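Local coordinates for gram-positive cocci surface proteins LPxTG domain-containing protein (Streptococcus pneumoniae, PDB 3NZ3) that is a cell-wall-anchored surface protein that probably helps the bacterium adhere to host mucus through the mucin-binding domain described here, at residues S16-H27 and D40-K51. Numbering follows the deposited sequence.
Sequences STETKTITRIIH and DVVQPVTLSRTK
Arg24 and Gln43 face each other as a hydrogen-bonded pair of two long antiparallel strands, 16-27 and 40-51, and their side chains run alongside one another. From CB, Arg24 sets out with CG opposite its backbone N; CB, CG and CD all run past Gln43 OE1 without bonding to it. A bend about CG-CD (chi3 74°) then turns the guanidinium edge onto that oxygen. Arg24 NE donates to Gln43 OE1 at 2.9 Å, almost in line with the C=O bond, whereas Arg24 NH2 reaches the same Gln43 OE1 at 3.0 Å on a lone pair. With guanidinium and amide planes only 12° apart, the two bonds to one oxygen fix the rotation of both groups. Arg24 NH1 is hydrogen-bonded to Glu90 O and Gln43 NE2 to Asp71 O, which ties the pair to the second, two-stranded sheet.

Glu18 and Arg49 repeat the side-on grip as a salt bridge. Glu18 OE1 takes both NE and NH2 of Arg49, each at 2.9 Å, but the planes are 51° apart and NE comes from above the carboxylate. On this same face, Ile22 CD1 meets Leu47 CD1 at 3.9 Å. On the opposite face, Thr21 OG1 and Thr46 OG1 share a hydrogen bond of 2.8 Å. At the far end His27 ND1 donates to Asp40 OD1 at 2.8 Å, from above the carboxylate plane.

Paired main-chain N-H···O bonds recur from Ser16-Lys51 to Ile26-Val41, and strand 101-107 joins strand 14-30 along its other edge. This is the long, twisted antiparallel hairpin at the centre of the four-stranded sheet in the elongated, all-beta mucin-binding domain.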
loop_
_atom_site.group_PDB
_atom_site.type_symbol
_atom_site.label_atom_id
_atom_site.label_comp_id
_atom_site.label_asym_id
_atom_site.label_seq_id
_atom_site.Cartn_x
_atom_site.Cartn_y
_atom_site.Cartn_z
ATOM N N SER A 16 -2.492 23.723 -11.972
ATOM C CA SER A 16 -1.429 22.962 -11.333
ATOM C C SER A 16 -1.999 21.604 -10.974
ATOM O O SER A 16 -3.199 21.354 -11.168
ATOM C CB SER A 16 -0.906 23.689 -10.087
ATOM O OG SER A 16 -1.940 23.924 -9.148
ATOM N N THR A 17 -1.146 20.736 -10.445
ATOM C CA THR A 17 -1.538 19.384 -10.091
ATOM C C THR A 17 -1.190 19.122 -8.637
ATOM O O THR A 17 -0.099 19.475 -8.180
ATOM C CB THR A 17 -0.826 18.359 -10.999
ATOM O OG1 THR A 17 -0.998 18.747 -12.364
ATOM C CG2 THR A 17 -1.365 16.951 -10.796
ATOM N N GLU A 18 -2.130 18.526 -7.908
ATOM C CA GLU A 18 -1.860 18.035 -6.563
ATOM C C GLU A 18 -1.684 16.522 -6.623
ATOM O O GLU A 18 -2.439 15.831 -7.311
ATOM C CB GLU A 18 -2.995 18.394 -5.598
ATOM C CG GLU A 18 -2.692 18.060 -4.133
ATOM C CD GLU A 18 -3.843 18.376 -3.176
ATOM O OE1 GLU A 18 -4.869 18.947 -3.623
ATOM O OE2 GLU A 18 -3.709 18.048 -1.975
ATOM N N THR A 19 -0.680 16.016 -5.914
ATOM C CA THR A 19 -0.480 14.568 -5.807
ATOM C C THR A 19 -0.294 14.156 -4.363
ATOM O O THR A 19 0.214 14.928 -3.542
ATOM C CB THR A 19 0.744 14.073 -6.608
ATOM O OG1 THR A 19 1.923 14.731 -6.133
ATOM C CG2 THR A 19 0.568 14.336 -8.105
ATOM N N LYS A 20 -0.714 12.934 -4.057
ATOM C CA LYS A 20 -0.451 12.340 -2.755
ATOM C C LYS A 20 -0.211 10.844 -2.906
ATOM O O LYS A 20 -0.722 10.220 -3.833
ATOM C CB LYS A 20 -1.592 12.624 -1.772
ATOM C CG LYS A 20 -2.916 11.989 -2.099
ATOM C CD LYS A 20 -3.892 12.292 -0.961
ATOM C CE LYS A 20 -5.240 11.669 -1.196
ATOM N NZ LYS A 20 -6.139 11.936 -0.026
ATOM N N THR A 21 0.579 10.287 -1.996
ATOM C CA THR A 21 0.959 8.878 -2.052
ATOM C C THR A 21 0.326 8.133 -0.881
ATOM O O THR A 21 0.377 8.587 0.269
ATOM C CB THR A 21 2.491 8.702 -2.071
ATOM O OG1 THR A 21 3.039 9.466 -3.153
ATOM C CG2 THR A 21 2.883 7.228 -2.250
ATOM N N ILE A 22 -0.297 7.004 -1.204
ATOM C CA ILE A 22 -0.897 6.105 -0.225
ATOM C C ILE A 22 -0.198 4.758 -0.373
ATOM O O ILE A 22 -0.099 4.226 -1.482
ATOM C CB ILE A 22 -2.426 5.967 -0.440
ATOM C CG1 ILE A 22 -3.078 7.358 -0.490
ATOM C CG2 ILE A 22 -3.055 5.133 0.677
ATOM C CD1 ILE A 22 -4.450 7.384 -1.107
ATOM N N THR A 23 0.294 4.222 0.742
ATOM C CA THR A 23 1.211 3.084 0.697
ATOM C C THR A 23 0.748 1.903 1.558
ATOM O O THR A 23 0.277 2.082 2.689
ATOM C CB THR A 23 2.639 3.518 1.127
ATOM O OG1 THR A 23 3.041 4.675 0.382
ATOM C CG2 THR A 23 3.657 2.401 0.887
ATOM N N ARG A 24 0.874 0.700 1.002
ATOM C CA ARG A 24 0.720 -0.518 1.778
ATOM C C ARG A 24 2.070 -1.198 1.965
ATOM O O ARG A 24 2.814 -1.425 1.001
ATOM C CB ARG A 24 -0.268 -1.489 1.127
ATOM C CG ARG A 24 -0.449 -2.789 1.927
ATOM C CD ARG A 24 -1.635 -3.609 1.428
ATOM N NE ARG A 24 -1.357 -4.271 0.154
ATOM C CZ ARG A 24 -2.226 -5.037 -0.501
ATOM N NH1 ARG A 24 -3.443 -5.254 -0.004
ATOM N NH2 ARG A 24 -1.875 -5.596 -1.652
ATOM N N ILE A 25 2.376 -1.520 3.214
ATOM C CA ILE A 25 3.574 -2.290 3.526
ATOM C C ILE A 25 3.188 -3.669 4.038
ATOM O O ILE A 25 2.313 -3.808 4.909
ATOM C CB ILE A 25 4.474 -1.566 4.550
ATOM C CG1 ILE A 25 4.894 -0.194 4.000
ATOM C CG2 ILE A 25 5.710 -2.415 4.885
ATOM C CD1 ILE A 25 5.555 0.729 5.018
ATOM N N ILE A 26 3.839 -4.692 3.492
ATOM C CA ILE A 26 3.656 -6.045 3.986
ATOM C C ILE A 26 4.935 -6.470 4.703
ATOM O O ILE A 26 6.031 -6.371 4.140
ATOM C CB ILE A 26 3.301 -7.037 2.852
ATOM C CG1 ILE A 26 2.195 -6.451 1.967
ATOM C CG2 ILE A 26 2.884 -8.401 3.438
ATOM C CD1 ILE A 26 1.978 -7.186 0.654
ATOM N N HIS A 27 4.784 -6.901 5.951
ATOM C CA HIS A 27 5.888 -7.446 6.741
ATOM C C HIS A 27 5.755 -8.958 6.810
ATOM O O HIS A 27 4.640 -9.495 6.778
ATOM C CB HIS A 27 5.884 -6.912 8.173
ATOM C CG HIS A 27 5.906 -5.419 8.278
ATOM N ND1 HIS A 27 7.019 -4.665 7.972
ATOM C CD2 HIS A 27 4.957 -4.544 8.690
ATOM C CE1 HIS A 27 6.751 -3.387 8.181
ATOM N NE2 HIS A 27 5.508 -3.287 8.617
ATOM N N ASP A 40 10.524 -6.573 3.599
ATOM C CA ASP A 40 9.252 -5.873 3.451
ATOM C C ASP A 40 8.911 -5.692 1.982
ATOM O O ASP A 40 9.809 -5.499 1.157
ATOM C CB ASP A 40 9.330 -4.487 4.088
ATOM C CG ASP A 40 9.194 -4.517 5.588
ATOM O OD1 ASP A 40 8.945 -5.601 6.167
ATOM O OD2 ASP A 40 9.323 -3.430 6.191
ATOM N N VAL A 41 7.618 -5.757 1.664
ATOM C CA VAL A 41 7.119 -5.351 0.350
ATOM C C VAL A 41 6.410 -3.995 0.509
ATOM O O VAL A 41 5.479 -3.858 1.310
ATOM C CB VAL A 41 6.188 -6.428 -0.280
ATOM C CG1 VAL A 41 5.409 -5.865 -1.470
ATOM C CG2 VAL A 41 7.007 -7.652 -0.719
ATOM N N VAL A 42 6.880 -2.994 -0.229
ATOM C CA VAL A 42 6.349 -1.635 -0.117
ATOM C C VAL A 42 5.619 -1.293 -1.417
ATOM O O VAL A 42 6.196 -1.408 -2.507
ATOM C CB VAL A 42 7.469 -0.604 0.198
ATOM C CG1 VAL A 42 6.916 0.837 0.266
ATOM C CG2 VAL A 42 8.171 -0.949 1.514
ATOM N N GLN A 43 4.351 -0.898 -1.293
ATOM C CA GLN A 43 3.497 -0.625 -2.453
ATOM C C GLN A 43 2.937 0.802 -2.440
ATOM O O GLN A 43 1.831 1.031 -1.929
ATOM C CB GLN A 43 2.345 -1.640 -2.528
ATOM C CG GLN A 43 2.792 -3.104 -2.494
ATOM C CD GLN A 43 1.650 -4.073 -2.675
ATOM O OE1 GLN A 43 0.705 -4.111 -1.878
ATOM N NE2 GLN A 43 1.732 -4.874 -3.722
ATOM N N PRO A 44 3.696 1.768 -2.998
ATOM C CA PRO A 44 3.229 3.152 -3.031
ATOM C C PRO A 44 2.339 3.432 -4.241
ATOM O O PRO A 44 2.651 3.023 -5.361
ATOM C CB PRO A 44 4.525 3.958 -3.111
ATOM C CG PRO A 44 5.508 3.043 -3.803
ATOM C CD PRO A 44 5.052 1.621 -3.567
ATOM N N VAL A 45 1.216 4.098 -4.006
ATOM C CA VAL A 45 0.350 4.522 -5.096
ATOM C C VAL A 45 0.195 6.039 -5.031
ATOM O O VAL A 45 -0.179 6.585 -3.995
ATOM C CB VAL A 45 -1.006 3.783 -5.064
ATOM C CG1 VAL A 45 -2.041 4.468 -5.965
ATOM C CG2 VAL A 45 -0.816 2.307 -5.481
ATOM N N THR A 46 0.499 6.708 -6.140
ATOM C CA THR A 46 0.479 8.167 -6.192
ATOM C C THR A 46 -0.687 8.663 -7.036
ATOM O O THR A 46 -0.695 8.523 -8.263
ATOM C CB THR A 46 1.843 8.730 -6.678
ATOM O OG1 THR A 46 2.860 8.332 -5.751
ATOM C CG2 THR A 46 1.832 10.264 -6.772
ATOM N N LEU A 47 -1.677 9.230 -6.353
ATOM C CA LEU A 47 -2.878 9.754 -6.998
ATOM C C LEU A 47 -2.710 11.236 -7.289
ATOM O O LEU A 47 -1.866 11.898 -6.681
ATOM C CB LEU A 47 -4.106 9.523 -6.111
ATOM C CG LEU A 47 -4.318 8.077 -5.646
ATOM C CD1 LEU A 47 -5.557 7.988 -4.802
ATOM C CD2 LEU A 47 -4.408 7.114 -6.830
ATOM N N SER A 48 -3.509 11.752 -8.220
ATOM C CA SER A 48 -3.410 13.154 -8.609
ATOM C C SER A 48 -4.769 13.774 -8.907
ATOM O O SER A 48 -5.725 13.078 -9.242
ATOM C CB SER A 48 -2.508 13.319 -9.834
ATOM O OG SER A 48 -3.195 12.927 -11.016
ATOM N N ARG A 49 -4.832 15.093 -8.786
ATOM C CA ARG A 49 -5.997 15.851 -9.244
ATOM C C ARG A 49 -5.555 17.218 -9.754
ATOM O O ARG A 49 -4.515 17.739 -9.333
ATOM C CB ARG A 49 -7.046 15.983 -8.130
ATOM C CG ARG A 49 -6.608 16.854 -6.951
ATOM C CD ARG A 49 -7.765 17.130 -6.001
ATOM N NE ARG A 49 -7.315 17.844 -4.806
ATOM C CZ ARG A 49 -8.112 18.251 -3.818
ATOM N NH1 ARG A 49 -9.417 18.017 -3.869
ATOM N NH2 ARG A 49 -7.599 18.893 -2.776
ATOM N N THR A 50 -6.331 17.786 -10.677
ATOM C CA THR A 50 -6.020 19.106 -11.215
ATOM C C THR A 50 -6.547 20.185 -10.273
ATOM O O THR A 50 -7.592 20.015 -9.641
ATOM C CB THR A 50 -6.583 19.291 -12.646
ATOM O OG1 THR A 50 -6.224 18.158 -13.434
ATOM C CG2 THR A 50 -5.994 20.520 -13.307
ATOM N N LYS A 51 -5.788 21.269 -10.157
ATOM C CA LYS A 51 -6.171 22.432 -9.367
ATOM C C LYS A 51 -6.213 23.613 -10.325
ATOM O O LYS A 51 -5.251 23.865 -11.051
ATOM C CB LYS A 51 -5.154 22.701 -8.257
ATOM C CG LYS A 51 -5.466 23.930 -7.384
ATOM C CD LYS A 51 -4.222 24.405 -6.644
ATOM C CE LYS A 51 -4.546 25.496 -5.625
ATOM N NZ LYS A 51 -3.372 25.768 -4.753
HETATM O O HOH W 1 -3.462 26.168 -9.751
#